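Local coordinates for autoinducer 2-binding protein LsrB (Clostridium saccharobutylicum DSM 13864, PDB 6DSP), which binds the quorum-sensing signal autoinducer-2 in the cleft between the two lobes of a periplasmic-binding-protein fold, at residues Cys260-Trp271 against Leu331-Met342; Val104-Asp112 against Val117-Gly125. All coordinates share one frame; numbering follows the deposited sequence.

Contact 2 comes first along the chain, joining neighbouring parallel strands 105-109 and 120-123 of the large mixed sheet; contact 1 follows, pairing the short antiparallel strands 268-270 and 335-337. Their centres lie about 26 Å apart on opposite sides of the chain's centre, yet their ends meet at the bound autoinducer-2. Strand 327-330, next to 120-123 in the sheet, runs directly into contact 1, where Leu331 N probably bonds to Ser123 O. A second probable bond joins Arg334 NH1 to Gln124 O at 2.8 Å, and Trp271 packs on Gln124. The arrangement is consistent with crossover segments that link the two lobes of this family beside the ligand cleft.

Contact 1 of 2, residues Cys260-Trp271 against Leu331-Met342; sequences CNDGILTRWGLW and LPERTIFTKDNM. With PAV ((2R,4S)-2-methyl-2,3,3,4-tetrahydroxytetrahydrofuran), chain C.
Trp268 and Phe337 meet within a two-stranded antiparallel sheet formed by strands 268-270 and 335-337, beside the ligand cleft of the periplasmic-binding-protein fold. Hydrogen-bonded pairs Trp268-Phe337 and Leu270-Thr335 flank the non-hydrogen-bonded pair Gly269-Ile336. Phe337 N approaches Trp268 O almost in line with the carbonyl, at 2.7 Å, whereas Thr335 N reaches Leu270 O from well above the carbonyl plane. At Gly269 the strands are close: its CA lies 3.1 Å from Thr335 O.

The tight side is the face bearing Trp268, Leu270 and Phe337. Phe337 CB sits over the six-membered ring of Trp268 in a CH-pi contact, 3.6 Å from its centroid, while the Phe337 ring slants across the five-membered ring with the planes at 34°. With CG of Trp268 held between its backbone N and carbonyl carbon (chi1 74°), the indole turns one face to Phe337 CB, and its NE1 makes a weak bond to Ala251 O. Met342 SD lies in the indole plane at the edge, 3.8 Å from Trp268 CH2, a Met-aromatic contact, and also packs on Cys260 CB. Toward the cleft, Trp271 presents its ring edge to the ligand, CZ2 standing 3.4 Å from O3, and Leu270 CD1 meets the ligand methyl C1.

The other face, with Ile336, is looser and more open to solvent. Ile336 CG2 touches the aliphatic part of Arg267 at CG, and the methyl CG2 of Thr338 lies over one face of the Arg267 guanidinium, whose charge is paired with Glu144. Beyond the strands Thr266 and Lys339 are bridged by water: the water donates to Thr266 O at 2.7 Å and accepts from Lys339 N at 2.9 Å.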
loop_
_atom_site.group_PDB
_atom_site.type_symbol
_atom_site.label_atom_id
_atom_site.label_comp_id
_atom_site.label_asym_id
_atom_site.label_seq_id
_atom_site.Cartn_x
_atom_site.Cartn_y
_atom_site.Cartn_z
ATOM N N CYS A 260 4.650 -12.570 -15.028
ATOM C CA CYS A 260 6.077 -12.838 -14.918
ATOM C C CYS A 260 6.469 -14.080 -15.718
ATOM O O CYS A 260 7.472 -14.066 -16.458
ATOM C CB CYS A 260 6.441 -12.917 -13.423
ATOM S SG CYS A 260 8.207 -13.087 -13.131
ATOM N N ASN A 261 5.647 -15.135 -15.645
ATOM C CA ASN A 261 5.910 -16.345 -16.434
ATOM C C ASN A 261 5.843 -16.064 -17.931
ATOM O O ASN A 261 6.542 -16.717 -18.721
ATOM C CB ASN A 261 4.919 -17.457 -16.069
ATOM C CG ASN A 261 5.253 -18.114 -14.743
ATOM O OD1 ASN A 261 6.424 -18.277 -14.409
ATOM N ND2 ASN A 261 4.236 -18.508 -13.997
ATOM N N ASP A 262 5.023 -15.103 -18.341
ATOM C CA ASP A 262 4.903 -14.741 -19.750
ATOM C C ASP A 262 5.945 -13.720 -20.177
ATOM O O ASP A 262 5.891 -13.240 -21.318
ATOM C CB ASP A 262 3.504 -14.181 -20.042
ATOM C CG ASP A 262 2.435 -15.251 -19.983
ATOM O OD1 ASP A 262 2.824 -16.436 -19.995
ATOM O OD2 ASP A 262 1.221 -14.916 -19.928
ATOM N N GLY A 263 6.863 -13.351 -19.278
ATOM C CA GLY A 263 7.969 -12.479 -19.630
ATOM C C GLY A 263 7.608 -11.020 -19.730
ATOM O O GLY A 263 8.360 -10.245 -20.329
ATOM N N ILE A 264 6.476 -10.604 -19.152
ATOM C CA ILE A 264 6.045 -9.227 -19.312
ATOM C C ILE A 264 6.816 -8.315 -18.371
ATOM O O ILE A 264 7.041 -7.144 -18.702
ATOM C CB ILE A 264 4.516 -9.087 -19.087
ATOM C CG1 ILE A 264 3.740 -10.061 -19.974
ATOM C CG2 ILE A 264 4.068 -7.636 -19.311
ATOM C CD1 ILE A 264 4.042 -9.880 -21.445
ATOM N N LEU A 265 7.156 -8.793 -17.169
ATOM C CA LEU A 265 7.985 -8.020 -16.247
ATOM C C LEU A 265 8.899 -8.977 -15.497
ATOM O O LEU A 265 8.589 -10.153 -15.313
ATOM C CB LEU A 265 7.168 -7.157 -15.247
ATOM C CG LEU A 265 6.602 -7.847 -13.996
ATOM C CD1 LEU A 265 6.066 -6.806 -13.001
ATOM C CD2 LEU A 265 5.483 -8.812 -14.357
ATOM N N THR A 266 9.989 -8.424 -14.987
ATOM C CA THR A 266 10.985 -9.215 -14.295
ATOM C C THR A 266 10.799 -9.214 -12.791
ATOM O O THR A 266 11.091 -10.223 -12.142
ATOM C CB THR A 266 12.384 -8.618 -14.605
ATOM O OG1 THR A 266 12.573 -8.584 -16.029
ATOM C CG2 THR A 266 13.485 -9.437 -13.958
ATOM N N ARG A 267 10.339 -8.106 -12.203
ATOM C CA ARG A 267 10.549 -7.898 -10.780
ATOM C C ARG A 267 9.511 -6.911 -10.269
ATOM O O ARG A 267 9.237 -5.905 -10.923
ATOM C CB ARG A 267 11.967 -7.330 -10.573
ATOM C CG ARG A 267 12.307 -6.942 -9.146
ATOM C CD ARG A 267 13.755 -6.423 -9.086
ATOM N NE ARG A 267 14.760 -7.474 -9.204
ATOM C CZ ARG A 267 15.424 -7.779 -10.325
ATOM N NH1 ARG A 267 15.169 -7.124 -11.462
ATOM N NH2 ARG A 267 16.342 -8.744 -10.302
ATOM N N TRP A 268 8.969 -7.192 -9.085
ATOM C CA TRP A 268 8.063 -6.270 -8.394
ATOM C C TRP A 268 8.177 -6.607 -6.921
ATOM O O TRP A 268 8.893 -7.534 -6.550
ATOM C CB TRP A 268 6.617 -6.408 -8.929
ATOM C CG TRP A 268 5.917 -7.658 -8.474
ATOM C CD1 TRP A 268 4.961 -7.734 -7.511
ATOM C CD2 TRP A 268 6.091 -8.986 -8.987
ATOM N NE1 TRP A 268 4.550 -9.025 -7.363
ATOM C CE2 TRP A 268 5.239 -9.828 -8.240
ATOM C CE3 TRP A 268 6.921 -9.554 -9.977
ATOM C CZ2 TRP A 268 5.177 -11.207 -8.450
ATOM C CZ3 TRP A 268 6.849 -10.936 -10.189
ATOM C CH2 TRP A 268 5.984 -11.740 -9.428
ATOM N N GLY A 269 7.474 -5.856 -6.068
ATOM C CA GLY A 269 7.595 -6.076 -4.643
ATOM C C GLY A 269 6.285 -6.025 -3.884
ATOM O O GLY A 269 5.238 -5.612 -4.404
ATOM N N LEU A 270 6.380 -6.417 -2.621
ATOM C CA LEU A 270 5.305 -6.204 -1.651
ATOM C C LEU A 270 5.892 -6.495 -0.278
ATOM O O LEU A 270 7.020 -6.070 0.017
ATOM C CB LEU A 270 4.043 -7.033 -1.953
ATOM C CG LEU A 270 2.778 -6.394 -1.330
ATOM C CD1 LEU A 270 2.254 -5.193 -2.118
ATOM C CD2 LEU A 270 1.690 -7.458 -1.151
ATOM N N TRP A 271 5.123 -7.167 0.568
ATOM C CA TRP A 271 5.393 -7.401 1.984
ATOM C C TRP A 271 4.255 -8.326 2.412
ATOM O O TRP A 271 3.352 -8.619 1.617
ATOM C CB TRP A 271 5.385 -6.068 2.781
ATOM C CG TRP A 271 4.155 -5.236 2.517
ATOM C CD1 TRP A 271 2.928 -5.383 3.116
ATOM C CD2 TRP A 271 3.999 -4.196 1.540
ATOM N NE1 TRP A 271 2.019 -4.504 2.575
ATOM C CE2 TRP A 271 2.646 -3.756 1.603
ATOM C CE3 TRP A 271 4.871 -3.563 0.646
ATOM C CZ2 TRP A 271 2.162 -2.723 0.793
ATOM C CZ3 TRP A 271 4.379 -2.541 -0.160
ATOM C CH2 TRP A 271 3.029 -2.138 -0.083
ATOM N N LEU A 331 6.158 -2.852 9.720
ATOM C CA LEU A 331 6.540 -4.215 9.380
ATOM C C LEU A 331 8.062 -4.323 9.315
ATOM O O LEU A 331 8.733 -3.415 8.797
ATOM C CB LEU A 331 5.990 -4.576 8.007
ATOM C CG LEU A 331 4.476 -4.720 7.907
ATOM C CD1 LEU A 331 4.158 -5.267 6.530
ATOM C CD2 LEU A 331 3.910 -5.616 9.010
ATOM N N PRO A 332 8.637 -5.431 9.791
ATOM C CA PRO A 332 10.095 -5.573 9.779
ATOM C C PRO A 332 10.702 -5.863 8.423
ATOM O O PRO A 332 11.920 -5.722 8.272
ATOM C CB PRO A 332 10.339 -6.752 10.734
ATOM C CG PRO A 332 9.106 -7.553 10.680
ATOM C CD PRO A 332 7.986 -6.526 10.529
ATOM N N GLU A 333 9.932 -6.301 7.437
ATOM C CA GLU A 333 10.569 -6.614 6.170
ATOM C C GLU A 333 9.613 -6.377 5.017
ATOM O O GLU A 333 8.392 -6.383 5.183
ATOM C CB GLU A 333 11.188 -8.014 6.117
ATOM C CG GLU A 333 10.211 -9.110 5.871
ATOM C CD GLU A 333 10.858 -10.481 6.016
ATOM O OE1 GLU A 333 12.011 -10.552 6.490
ATOM O OE2 GLU A 333 10.202 -11.488 5.667
ATOM N N ARG A 334 10.191 -6.103 3.860
ATOM C CA ARG A 334 9.511 -6.068 2.577
ATOM C C ARG A 334 10.139 -7.121 1.673
ATOM O O ARG A 334 11.226 -7.646 1.962
ATOM C CB ARG A 334 9.559 -4.657 1.967
ATOM C CG ARG A 334 8.744 -3.664 2.809
ATOM C CD ARG A 334 9.522 -2.400 3.149
ATOM N NE ARG A 334 10.623 -2.681 4.059
ATOM C CZ ARG A 334 10.500 -2.829 5.371
ATOM N NH1 ARG A 334 9.320 -2.725 5.978
ATOM N NH2 ARG A 334 11.582 -3.102 6.085
ATOM N N THR A 335 9.458 -7.437 0.566
ATOM C CA THR A 335 9.787 -8.599 -0.247
ATOM C C THR A 335 9.903 -8.183 -1.702
ATOM O O THR A 335 9.025 -7.489 -2.221
ATOM C CB THR A 335 8.703 -9.681 -0.113
ATOM O OG1 THR A 335 8.470 -9.937 1.283
ATOM C CG2 THR A 335 9.154 -10.962 -0.829
ATOM N N ILE A 336 10.975 -8.622 -2.373
ATOM C CA ILE A 336 11.147 -8.407 -3.803
ATOM C C ILE A 336 10.927 -9.737 -4.505
ATOM O O ILE A 336 11.589 -10.728 -4.168
ATOM C CB ILE A 336 12.534 -7.825 -4.128
ATOM C CG1 ILE A 336 12.694 -6.447 -3.479
ATOM C CG2 ILE A 336 12.716 -7.717 -5.617
ATOM C CD1 ILE A 336 14.125 -5.951 -3.491
ATOM N N PHE A 337 10.011 -9.765 -5.474
ATOM C CA PHE A 337 9.680 -10.985 -6.205
ATOM C C PHE A 337 10.298 -10.969 -7.594
ATOM O O PHE A 337 10.303 -9.937 -8.286
ATOM C CB PHE A 337 8.168 -11.142 -6.388
ATOM C CG PHE A 337 7.387 -11.057 -5.123
ATOM C CD1 PHE A 337 7.367 -12.110 -4.217
ATOM C CD2 PHE A 337 6.635 -9.917 -4.836
ATOM C CE1 PHE A 337 6.619 -12.035 -3.051
ATOM C CE2 PHE A 337 5.876 -9.859 -3.664
ATOM C CZ PHE A 337 5.891 -10.901 -2.767
ATOM N N THR A 338 10.819 -12.122 -8.005
ATOM C CA THR A 338 11.154 -12.392 -9.397
ATOM C C THR A 338 10.670 -13.810 -9.706
ATOM O O THR A 338 10.104 -14.493 -8.844
ATOM C CB THR A 338 12.662 -12.316 -9.674
ATOM O OG1 THR A 338 13.292 -13.482 -9.113
ATOM C CG2 THR A 338 13.274 -11.018 -9.144
ATOM N N LYS A 339 10.893 -14.274 -10.939
ATOM C CA LYS A 339 10.507 -15.641 -11.247
ATOM C C LYS A 339 11.232 -16.642 -10.355
ATOM O O LYS A 339 10.768 -17.775 -10.207
ATOM C CB LYS A 339 10.787 -15.917 -12.731
ATOM C CG LYS A 339 12.271 -16.057 -13.070
ATOM C CD LYS A 339 12.458 -16.392 -14.535
ATOM C CE LYS A 339 13.908 -16.242 -14.929
ATOM N NZ LYS A 339 14.807 -17.097 -14.105
ATOM N N ASP A 340 12.366 -16.257 -9.760
ATOM C CA ASP A 340 13.159 -17.214 -8.991
ATOM C C ASP A 340 12.609 -17.467 -7.594
ATOM O O ASP A 340 12.923 -18.502 -7.002
ATOM C CB ASP A 340 14.602 -16.724 -8.889
ATOM C CG ASP A 340 15.312 -16.746 -10.211
ATOM O OD1 ASP A 340 14.906 -17.549 -11.088
ATOM O OD2 ASP A 340 16.270 -15.957 -10.364
ATOM N N ASN A 341 11.806 -16.554 -7.032
ATOM C CA ASN A 341 11.215 -16.807 -5.722
ATOM C C ASN A 341 9.701 -16.671 -5.662
ATOM O O ASN A 341 9.127 -16.994 -4.611
ATOM C CB ASN A 341 11.842 -15.908 -4.643
ATOM C CG ASN A 341 11.521 -14.429 -4.852
ATOM O OD1 ASN A 341 11.017 -14.047 -5.903
ATOM N ND2 ASN A 341 11.772 -13.590 -3.838
ATOM N N MET A 342 9.029 -16.200 -6.730
ATOM C CA MET A 342 7.601 -15.896 -6.604
ATOM C C MET A 342 6.787 -17.132 -6.241
ATOM O O MET A 342 5.733 -17.019 -5.595
ATOM C CB MET A 342 7.065 -15.263 -7.892
ATOM C CG MET A 342 7.048 -16.229 -9.072
ATOM S SD MET A 342 6.650 -15.334 -10.577
ATOM C CE MET A 342 6.359 -16.707 -11.703
HETATM O O2 PAV C . 0.626 -0.321 -3.322
HETATM C C2 PAV C . -0.498 -0.870 -2.603
HETATM C C1 PAV C . -0.389 -2.399 -2.405
HETATM O O5 PAV C . -1.659 -0.742 -3.597
HETATM C C5 PAV C . -2.806 -0.706 -2.864
HETATM C C4 PAV C . -2.411 -0.572 -1.381
HETATM O O4 PAV C . -3.218 0.408 -0.736
HETATM C C3 PAV C . -0.927 -0.208 -1.489
HETATM O O3 PAV C . -0.229 -0.652 -0.357
HETATM O O13 PAV C . -0.780 1.183 -1.670
HETATM O O HOH W 1 11.755 -12.660 -13.191
#

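Contact 2 of 2, residues Val104-Asp112 against Val117-Gly125; sequences VTVTTWDSD and VRKVMVSQG. With PAV ((2R,4S)-2-methyl-2,3,3,4-tetrahydroxytetrahydrofuran), chain C.
Thr108 and Met121 pair in adjacent parallel strands that are joined by only ten residues, 110-119, without a helix between them. Thr108 is held at both its N and its O by the one strand 120-123, its N donating to Val120 O and its O accepting from Val122 N; Lys119 N to Val106 O and Asp110 N to Val122 O extend the pairing at either end.

A buried salt bridge ties the two ends of the connection together. Arg118 holds Asp112 side-on, NE to OD1 and NH2 to OD2, each bond 2.8 Å long and each Asp112 oxygen accepting on its syn lone pair. Carboxylate and guanidinium are nearly coplanar, 4° apart. The arginine chain bends sharply at chi2 (86°), which turns its end toward the carboxylate, and NH2 has a second partner in Asn312. Thr108 OG1 adds a bond to Asp112 OD1 from above the carboxylate plane, so this oxygen has two donors and the acid is fixed in its rotation. Met121 packs against the Thr108 and Asp112 side chains: its SD lies 3.2 Å from Thr108 OG1, and its CE reaches the backbone N of Asp110.

At the strand ends Asp110 turns with positive phi (74°) and directs its carboxylate to the ligand. OD1 accepts from ligand O3 and OD2 from ligand O4, both at 2.6 Å. Gln124, itself lining the pocket, also donates from NE2 to Asp110 OD1, on the anti side, at 2.9 Å through a bent bond, so OD1 is shared between the ligand and the amide. Placing ligand-binding residues just beyond the C-terminal ends of parallel strands is characteristic of the sugar-type periplasmic binding proteins, whose cleft here holds autoinducer-2.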
loop_
_atom_site.group_PDB
_atom_site.type_symbol
_atom_site.label_atom_id
_atom_site.label_comp_id
_atom_site.label_asym_id
_atom_site.label_seq_id
_atom_site.Cartn_x
_atom_site.Cartn_y
_atom_site.Cartn_z
ATOM N N VAL A 104 -15.740 4.116 19.674
ATOM C CA VAL A 104 -15.072 3.147 18.803
ATOM C C VAL A 104 -13.577 3.439 18.770
ATOM O O VAL A 104 -13.171 4.584 18.597
ATOM C CB VAL A 104 -15.672 3.215 17.390
ATOM C CG1 VAL A 104 -14.966 2.290 16.455
ATOM C CG2 VAL A 104 -17.173 2.857 17.464
ATOM N N THR A 105 -12.773 2.399 18.954
ATOM C CA THR A 105 -11.314 2.523 18.836
ATOM C C THR A 105 -10.947 2.576 17.357
ATOM O O THR A 105 -11.385 1.725 16.575
ATOM C CB THR A 105 -10.653 1.296 19.464
ATOM O OG1 THR A 105 -10.911 1.314 20.871
ATOM C CG2 THR A 105 -9.144 1.276 19.181
ATOM N N VAL A 106 -10.221 3.607 16.952
ATOM C CA VAL A 106 -9.859 3.813 15.550
ATOM C C VAL A 106 -8.372 3.523 15.351
ATOM O O VAL A 106 -7.520 4.136 16.014
ATOM C CB VAL A 106 -10.207 5.233 15.071
ATOM C CG1 VAL A 106 -9.764 5.441 13.633
ATOM C CG2 VAL A 106 -11.731 5.514 15.237
ATOM N N THR A 107 -8.071 2.601 14.443
ATOM C CA THR A 107 -6.698 2.345 14.014
ATOM C C THR A 107 -6.655 2.366 12.493
ATOM O O THR A 107 -7.690 2.262 11.816
ATOM C CB THR A 107 -6.159 0.973 14.498
ATOM O OG1 THR A 107 -6.931 -0.089 13.926
ATOM C CG2 THR A 107 -6.145 0.865 16.037
ATOM N N THR A 108 -5.439 2.429 11.937
ATOM C CA THR A 108 -5.271 2.379 10.494
ATOM C C THR A 108 -4.246 1.318 10.109
ATOM O O THR A 108 -3.452 0.856 10.932
ATOM C CB THR A 108 -4.867 3.741 9.915
ATOM O OG1 THR A 108 -3.795 4.250 10.716
ATOM C CG2 THR A 108 -6.042 4.721 9.969
ATOM N N TRP A 109 -4.246 0.956 8.831
ATOM C CA TRP A 109 -3.211 0.111 8.264
ATOM C C TRP A 109 -3.062 0.523 6.816
ATOM O O TRP A 109 -4.022 1.043 6.226
ATOM C CB TRP A 109 -3.614 -1.377 8.404
ATOM C CG TRP A 109 -4.745 -1.786 7.482
ATOM C CD1 TRP A 109 -6.061 -1.365 7.543
ATOM C CD2 TRP A 109 -4.644 -2.607 6.321
ATOM N NE1 TRP A 109 -6.778 -1.906 6.475
ATOM C CE2 TRP A 109 -5.927 -2.654 5.702
ATOM C CE3 TRP A 109 -3.591 -3.307 5.732
ATOM C CZ2 TRP A 109 -6.171 -3.381 4.531
ATOM C CZ3 TRP A 109 -3.841 -4.042 4.562
ATOM C CH2 TRP A 109 -5.134 -4.083 3.989
ATOM N N ASP A 110 -1.879 0.267 6.238
ATOM C CA ASP A 110 -1.638 0.421 4.796
ATOM C C ASP A 110 -1.545 1.884 4.373
ATOM O O ASP A 110 -0.453 2.352 4.028
ATOM C CB ASP A 110 -2.665 -0.390 3.993
ATOM C CG ASP A 110 -2.486 -0.248 2.501
ATOM O OD1 ASP A 110 -1.324 -0.378 2.040
ATOM O OD2 ASP A 110 -3.514 -0.079 1.781
ATOM N N SER A 111 -2.642 2.634 4.435
ATOM C CA SER A 111 -2.635 4.058 4.101
ATOM C C SER A 111 -3.283 4.849 5.231
ATOM O O SER A 111 -4.465 4.639 5.557
ATOM C CB SER A 111 -3.352 4.331 2.778
ATOM O OG SER A 111 -3.146 5.707 2.483
ATOM N N ASP A 112 -2.506 5.744 5.822
ATOM C CA ASP A 112 -2.849 6.392 7.076
ATOM C C ASP A 112 -3.828 7.554 6.862
ATOM O O ASP A 112 -4.162 7.937 5.725
ATOM C CB ASP A 112 -1.560 6.926 7.719
ATOM C CG ASP A 112 -1.608 6.952 9.249
ATOM O OD1 ASP A 112 -2.668 6.699 9.887
ATOM O OD2 ASP A 112 -0.544 7.243 9.820
ATOM N N VAL A 117 -6.647 11.569 14.494
ATOM C CA VAL A 117 -7.940 10.889 14.511
ATOM C C VAL A 117 -7.803 9.373 14.461
ATOM O O VAL A 117 -8.786 8.671 14.218
ATOM C CB VAL A 117 -8.921 11.422 13.450
ATOM C CG1 VAL A 117 -9.080 12.930 13.601
ATOM C CG2 VAL A 117 -8.499 11.066 12.035
ATOM N N ARG A 118 -6.613 8.835 14.720
ATOM C CA ARG A 118 -6.473 7.397 14.923
ATOM C C ARG A 118 -5.393 7.156 15.976
ATOM O O ARG A 118 -4.538 8.014 16.226
ATOM C CB ARG A 118 -6.117 6.684 13.606
ATOM C CG ARG A 118 -4.810 7.222 12.864
ATOM C CD ARG A 118 -3.608 6.551 13.413
ATOM N NE ARG A 118 -2.401 6.950 12.667
ATOM C CZ ARG A 118 -1.293 7.355 13.278
ATOM N NH1 ARG A 118 -1.237 7.436 14.614
ATOM N NH2 ARG A 118 -0.236 7.622 12.550
ATOM N N LYS A 119 -5.419 5.969 16.576
ATOM C CA LYS A 119 -4.490 5.631 17.651
ATOM C C LYS A 119 -3.188 5.044 17.118
ATOM O O LYS A 119 -2.126 5.619 17.313
ATOM C CB LYS A 119 -5.151 4.732 18.720
ATOM C CG LYS A 119 -6.450 5.323 19.322
ATOM C CD LYS A 119 -6.358 6.831 19.533
ATOM C CE LYS A 119 -5.363 7.224 20.595
ATOM N NZ LYS A 119 -5.237 8.754 20.766
ATOM N N VAL A 120 -3.259 3.941 16.413
ATOM C CA VAL A 120 -2.080 3.283 15.878
ATOM C C VAL A 120 -2.297 3.054 14.390
ATOM O O VAL A 120 -3.402 2.698 13.948
ATOM C CB VAL A 120 -1.853 1.926 16.572
ATOM C CG1 VAL A 120 -0.738 1.123 15.892
ATOM C CG2 VAL A 120 -1.505 2.149 18.042
ATOM N N MET A 121 -1.240 3.255 13.619
ATOM C CA MET A 121 -1.145 2.896 12.201
ATOM C C MET A 121 -0.180 1.721 12.051
ATOM O O MET A 121 0.916 1.777 12.609
ATOM C CB MET A 121 -0.573 4.097 11.447
ATOM C CG MET A 121 -0.059 3.813 10.042
ATOM S SD MET A 121 -1.359 3.371 8.874
ATOM C CE MET A 121 -0.317 3.117 7.451
ATOM N N VAL A 122 -0.591 0.644 11.358
ATOM C CA VAL A 122 0.312 -0.453 11.012
ATOM C C VAL A 122 0.765 -0.290 9.571
ATOM O O VAL A 122 -0.008 -0.483 8.618
ATOM C CB VAL A 122 -0.293 -1.840 11.264
ATOM C CG1 VAL A 122 0.720 -2.902 10.880
ATOM C CG2 VAL A 122 -0.655 -1.962 12.749
ATOM N N SER A 123 2.032 0.102 9.413
ATOM C CA SER A 123 2.559 0.487 8.113
ATOM C C SER A 123 3.584 -0.517 7.591
ATOM O O SER A 123 4.439 -1.012 8.342
ATOM C CB SER A 123 3.222 1.863 8.218
ATOM O OG SER A 123 3.823 2.218 6.982
ATOM N N GLN A 124 3.550 -0.730 6.277
ATOM C CA GLN A 124 4.467 -1.606 5.581
ATOM C C GLN A 124 5.887 -1.045 5.464
ATOM O O GLN A 124 6.792 -1.798 5.080
ATOM C CB GLN A 124 3.937 -1.909 4.170
ATOM C CG GLN A 124 3.584 -0.682 3.309
ATOM C CD GLN A 124 2.128 -0.240 3.422
ATOM O OE1 GLN A 124 1.586 -0.147 4.530
ATOM N NE2 GLN A 124 1.514 0.107 2.305
ATOM N N GLY A 125 6.120 0.229 5.764
ATOM C CA GLY A 125 7.477 0.755 5.738
ATOM C C GLY A 125 7.473 2.261 5.688
ATOM O O GLY A 125 6.438 2.905 5.497
HETATM O O2 PAV C . 0.626 -0.321 -3.322
HETATM C C2 PAV C . -0.498 -0.870 -2.603
HETATM C C1 PAV C . -0.389 -2.399 -2.405
HETATM O O5 PAV C . -1.659 -0.742 -3.597
HETATM C C5 PAV C . -2.806 -0.706 -2.864
HETATM C C4 PAV C . -2.411 -0.572 -1.381
HETATM O O4 PAV C . -3.218 0.408 -0.736
HETATM C C3 PAV C . -0.927 -0.208 -1.489
HETATM O O3 PAV C . -0.229 -0.652 -0.357
HETATM O O13 PAV C . -0.780 1.183 -1.670
HETATM O O HOH W 2 2.011 3.256 5.105
#